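Local coordinates for protein polyketide synthase/nonribosomal peptide synthetase hybrid RzxB (PDB 5IL6) that probably dehydrates beta-hydroxyacyl intermediates to enoyl thioesters, as the dehydratase domain of a trans-AT assembly line making rhizoxin-type polyketides, at residues S38-N46 with M164-H172. Numbering follows the deposited sequence.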
ATOM      1  N   SER A  38      -1.864 -13.959  -3.473  1.00 33.67           N
ATOM      2  CA  SER A  38      -0.545 -13.370  -3.687  1.00 31.95           C
ATOM      3  C   SER A  38      -0.233 -12.301  -2.645  1.00 26.19           C
ATOM      4  O   SER A  38       0.912 -12.185  -2.191  1.00 28.65           O
ATOM      5  CB  SER A  38      -0.463 -12.781  -5.095  1.00 39.14           C
ATOM      6  OG  SER A  38      -0.735 -13.765  -6.080  1.00 52.45           O
ATOM      7  N   VAL A  39      -1.238 -11.514  -2.247  1.00 23.14           N
ATOM      8  CA  VAL A  39      -1.010 -10.452  -1.271  1.00 24.21           C
ATOM      9  C   VAL A  39      -0.559 -11.006   0.074  1.00 22.75           C
ATOM     10  O   VAL A  39      -0.036 -10.257   0.906  1.00 23.15           O
ATOM     11  CB  VAL A  39      -2.280  -9.586  -1.102  1.00 25.90           C
ATOM     12  CG1 VAL A  39      -2.543  -8.779  -2.362  1.00 28.97           C
ATOM     13  CG2 VAL A  39      -3.489 -10.452  -0.744  1.00 30.58           C
ATOM     14  N   LEU A  40      -0.761 -12.300   0.314  1.00 23.83           N
ATOM     15  CA  LEU A  40      -0.270 -12.964   1.515  1.00 24.37           C
ATOM     16  C   LEU A  40       0.916 -13.871   1.215  1.00 23.12           C
ATOM     17  O   LEU A  40       1.998 -13.689   1.780  1.00 24.85           O
ATOM     18  CB  LEU A  40      -1.405 -13.773   2.154  1.00 26.65           C
ATOM     19  CG  LEU A  40      -2.505 -12.955   2.828  1.00 27.33           C
ATOM     20  CD1 LEU A  40      -3.860 -13.578   2.546  1.00 28.04           C
ATOM     21  CD2 LEU A  40      -2.262 -12.868   4.323  1.00 29.85           C
ATOM     22  N   ALA A  41       0.732 -14.845   0.319  1.00 22.43           N
ATOM     23  CA  ALA A  41       1.738 -15.881   0.103  1.00 25.39           C
ATOM     24  C   ALA A  41       3.033 -15.321  -0.467  1.00 27.74           C
ATOM     25  O   ALA A  41       4.108 -15.877  -0.218  1.00 29.16           O
ATOM     26  CB  ALA A  41       1.178 -16.956  -0.827  1.00 27.25           C
ATOM     27  N   GLU A  42       2.956 -14.252  -1.254  1.00 24.22           N
ATOM     28  CA  GLU A  42       4.137 -13.666  -1.870  1.00 28.27           C
ATOM     29  C   GLU A  42       4.700 -12.506  -1.059  1.00 26.86           C
ATOM     30  O   GLU A  42       5.557 -11.773  -1.561  1.00 24.76           O
ATOM     31  CB  GLU A  42       3.806 -13.208  -3.292  1.00 32.14           C
ATOM     32  CG  GLU A  42       3.339 -14.348  -4.185  1.00 47.23           C
ATOM     33  CD  GLU A  42       3.271 -13.961  -5.646  1.00 62.08           C
ATOM     34  OE1 GLU A  42       2.593 -12.966  -5.963  1.00 69.32           O
ATOM     35  OE2 GLU A  42       3.898 -14.653  -6.478  1.00 67.83           O
ATOM     36  N   HIS A  43       4.241 -12.333   0.181  1.00 23.67           N
ATOM     37  CA  HIS A  43       4.717 -11.282   1.082  1.00 24.25           C
ATOM     38  C   HIS A  43       4.952 -11.928   2.447  1.00 22.05           C
ATOM     39  O   HIS A  43       4.057 -11.939   3.296  1.00 21.24           O
ATOM     40  CB  HIS A  43       3.705 -10.142   1.156  1.00 25.32           C
ATOM     41  CG  HIS A  43       4.171  -8.967   1.956  1.00 26.55           C
ATOM     42  ND1 HIS A  43       3.983  -8.872   3.318  1.00 24.48           N
ATOM     43  CD2 HIS A  43       4.807  -7.832   1.583  1.00 34.03           C
ATOM     44  CE1 HIS A  43       4.491  -7.732   3.751  1.00 29.78           C
ATOM     45  NE2 HIS A  43       4.994  -7.081   2.718  1.00 33.59           N
ATOM     46  N   ARG A  44       6.153 -12.458   2.661  1.00 22.17           N
ATOM     47  CA  ARG A  44       6.467 -13.210   3.868  1.00 21.98           C
ATOM     48  C   ARG A  44       7.397 -12.402   4.760  1.00 23.29           C
ATOM     49  O   ARG A  44       8.453 -11.942   4.312  1.00 25.09           O
ATOM     50  CB  ARG A  44       7.099 -14.561   3.526  1.00 23.82           C
ATOM     51  CG  ARG A  44       6.114 -15.538   2.898  1.00 28.31           C
ATOM     52  CD  ARG A  44       6.689 -16.946   2.786  1.00 32.78           C
ATOM     53  NE  ARG A  44       5.667 -17.912   2.378  1.00 34.34           N
ATOM     54  CZ  ARG A  44       4.911 -18.619   3.215  1.00 33.15           C
ATOM     55  NH1 ARG A  44       5.048 -18.486   4.527  1.00 28.73           N
ATOM     56  NH2 ARG A  44       4.012 -19.472   2.735  1.00 28.90           N
ATOM     57  N   VAL A  45       7.002 -12.239   6.020  1.00 22.37           N
ATOM     58  CA  VAL A  45       7.771 -11.492   7.008  1.00 22.21           C
ATOM     59  C   VAL A  45       8.160 -12.461   8.114  1.00 22.69           C
ATOM     60  O   VAL A  45       7.289 -13.041   8.775  1.00 23.18           O
ATOM     61  CB  VAL A  45       6.977 -10.303   7.570  1.00 25.61           C
ATOM     62  CG1 VAL A  45       7.793  -9.567   8.628  1.00 29.38           C
ATOM     63  CG2 VAL A  45       6.565  -9.360   6.444  1.00 20.74           C
ATOM     64  N   ASN A  46       9.464 -12.639   8.311  1.00 25.12           N
ATOM     65  CA  ASN A  46       9.981 -13.602   9.281  1.00 33.94           C
ATOM     66  C   ASN A  46       9.375 -14.984   9.043  1.00 33.73           C
ATOM     67  O   ASN A  46       9.073 -15.728   9.980  1.00 33.73           O
ATOM     68  CB  ASN A  46       9.727 -13.126  10.714  1.00 36.77           C
ATOM     69  CG  ASN A  46      10.540 -11.895  11.072  1.00 41.28           C
ATOM     70  OD1 ASN A  46      11.656 -11.708  10.582  1.00 37.62           O
ATOM     71  ND2 ASN A  46       9.985 -11.050  11.932  1.00 47.00           N
ATOM     72  N   MET A 164      16.557  -8.345   6.473  1.00 32.11           N
ATOM     73  CA  MET A 164      15.752  -7.885   7.597  1.00 34.35           C
ATOM     74  C   MET A 164      14.561  -8.794   7.877  1.00 34.47           C
ATOM     75  O   MET A 164      13.875  -8.595   8.886  1.00 37.05           O
ATOM     76  CB  MET A 164      15.283  -6.439   7.382  1.00 33.77           C
ATOM     77  CG  MET A 164      14.288  -6.204   6.263  1.00 38.72           C
ATOM     78  SD  MET A 164      13.717  -4.485   6.195  1.00 37.70           S
ATOM     79  CE  MET A 164      15.257  -3.575   6.275  1.00 38.32           C
ATOM     80  N   GLY A 165      14.297  -9.771   7.012  1.00 31.03           N
ATOM     81  CA  GLY A 165      13.244 -10.741   7.238  1.00 32.24           C
ATOM     82  C   GLY A 165      12.078 -10.709   6.270  1.00 29.02           C
ATOM     83  O   GLY A 165      11.072 -11.382   6.528  1.00 29.29           O
ATOM     84  N   ILE A 166      12.171  -9.967   5.170  1.00 24.26           N
ATOM     85  CA  ILE A 166      11.066  -9.815   4.227  1.00 24.36           C
ATOM     86  C   ILE A 166      11.461 -10.487   2.920  1.00 25.10           C
ATOM     87  O   ILE A 166      12.465 -10.114   2.299  1.00 31.61           O
ATOM     88  CB  ILE A 166      10.712  -8.337   3.997  1.00 24.66           C
ATOM     89  CG1 ILE A 166      10.364  -7.656   5.325  1.00 23.27           C
ATOM     90  CG2 ILE A 166       9.545  -8.221   3.017  1.00 28.18           C
ATOM     91  CD1 ILE A 166      10.219  -6.151   5.219  1.00 27.61           C
ATOM     92  N   GLU A 167      10.670 -11.474   2.502  1.00 24.22           N
ATOM     93  CA  GLU A 167      10.906 -12.213   1.269  1.00 26.73           C
ATOM     94  C   GLU A 167       9.671 -12.118   0.386  1.00 27.41           C
ATOM     95  O   GLU A 167       8.548 -12.310   0.861  1.00 23.19           O
ATOM     96  CB  GLU A 167      11.243 -13.677   1.569  1.00 35.20           C
ATOM     97  CG  GLU A 167      12.449 -13.837   2.480  1.00 48.14           C
ATOM     98  CD  GLU A 167      13.488 -14.782   1.914  1.00 56.00           C
ATOM     99  OE1 GLU A 167      13.753 -15.824   2.549  1.00 64.18           O
ATOM    100  OE2 GLU A 167      14.033 -14.485   0.831  1.00 55.43           O
ATOM    101  N   TYR A 168       9.882 -11.830  -0.895  1.00 27.86           N
ATOM    102  CA  TYR A 168       8.794 -11.616  -1.839  1.00 26.85           C
ATOM    103  C   TYR A 168       8.762 -12.725  -2.880  1.00 30.00           C
ATOM    104  O   TYR A 168       9.808 -13.149  -3.383  1.00 27.97           O
ATOM    105  CB  TYR A 168       8.941 -10.271  -2.556  1.00 26.04           C
ATOM    106  CG  TYR A 168       8.954  -9.066  -1.649  1.00 27.35           C
ATOM    107  CD1 TYR A 168       7.776  -8.537  -1.141  1.00 29.71           C
ATOM    108  CD2 TYR A 168      10.148  -8.443  -1.321  1.00 27.01           C
ATOM    109  CE1 TYR A 168       7.792  -7.428  -0.319  1.00 31.33           C
ATOM    110  CE2 TYR A 168      10.174  -7.337  -0.501  1.00 24.53           C
ATOM    111  CZ  TYR A 168       8.996  -6.832  -0.004  1.00 26.27           C
ATOM    112  OH  TYR A 168       9.021  -5.726   0.813  1.00 30.96           O
ATOM    113  N   GLY A 169       7.558 -13.195  -3.199  1.00 27.97           N
ATOM    114  CA  GLY A 169       7.376 -14.033  -4.362  1.00 28.00           C
ATOM    115  C   GLY A 169       7.406 -13.213  -5.634  1.00 27.53           C
ATOM    116  O   GLY A 169       7.372 -11.984  -5.614  1.00 29.86           O
ATOM    117  N   ALA A 170       7.454 -13.915  -6.768  1.00 25.88           N
ATOM    118  CA  ALA A 170       7.625 -13.231  -8.046  1.00 29.69           C
ATOM    119  C   ALA A 170       6.548 -12.176  -8.260  1.00 30.88           C
ATOM    120  O   ALA A 170       6.829 -11.089  -8.775  1.00 26.65           O
ATOM    121  CB  ALA A 170       7.610 -14.245  -9.189  1.00 32.57           C
ATOM    122  N   GLY A 171       5.310 -12.471  -7.861  1.00 33.54           N
ATOM    123  CA  GLY A 171       4.226 -11.530  -8.079  1.00 34.41           C
ATOM    124  C   GLY A 171       4.371 -10.231  -7.315  1.00 33.00           C
ATOM    125  O   GLY A 171       3.715  -9.242  -7.670  1.00 27.40           O
ATOM    126  N   HIS A 172       5.204 -10.205  -6.273  1.00 32.49           N
ATOM    127  CA  HIS A 172       5.465  -8.981  -5.522  1.00 30.83           C
ATOM    128  C   HIS A 172       6.918  -8.529  -5.636  1.00 32.57           C
ATOM    129  O   HIS A 172       7.329  -7.617  -4.909  1.00 37.98           O
ATOM    130  CB  HIS A 172       5.077  -9.169  -4.051  1.00 30.80           C
ATOM    131  CG  HIS A 172       3.611  -9.002  -3.796  1.00 29.50           C
ATOM    132  ND1 HIS A 172       3.103  -7.973  -3.033  1.00 32.56           N
ATOM    133  CD2 HIS A 172       2.544  -9.730  -4.204  1.00 28.25           C
ATOM    134  CE1 HIS A 172       1.786  -8.073  -2.985  1.00 32.98           C
ATOM    135  NE2 HIS A 172       1.421  -9.132  -3.686  1.00 32.83           N
TER
HETATM  136  O   HOH W   1       7.019 -14.700  -0.131  1.00 44.73           O
HETATM  137  O   HOH W   2       6.572  -4.415   1.250  1.00 41.46           O
HETATM  138  O   HOH W   3      13.306  -9.872  11.300  1.00 38.37           O
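His-43 and Tyr-168 show how a non-hydrogen-bonded antiparallel pair can set two polar rings side by side. Both side chains point the same way from the sheet, and CD2 of His-43 meets CE1 of Tyr-168 at 3.6 Å, the ring planes inclined at 63°. With CG anti to the backbone N (chi1 -175°), the His-43 ring stands alongside that of Tyr-168, and its ND1 hydrogen-bonds Val-50 O. At the outer ends of the rings a water bonds Tyr-168 OH at 2.8 Å and, weakly, His-43 NE2, lying in the plane of each ring. Next along this face, Val-45 CG2 approaches Ile-166 CG1 at 4.3 Å. Between these pairs, Arg-44 and Glu-167, whose side chains leave from the other face, exchange two backbone hydrogen bonds.

These short strands link the two halves of the double-hotdog dehydratase fold. By family resemblance His-43 heads the HxxxG motif of the catalytic histidine, and Tyr-168 and Gly-169 open a variant of the YGPxF motif; Tyr-168 also touches Asp-208 of helix 204-212, probably the catalytic aspartate.

Beyond the strands, Glu-42 grips the turn twice: its carbonyl O accepts Gly-169 N at 3.0 Å, and its OE2 takes Gly-171 N at 2.9 Å from 50° above the carboxylate plane. Glu-42 OE1 lies at the edge of the His-172 ring, in its plane, 3.7 Å from His-172 CD2.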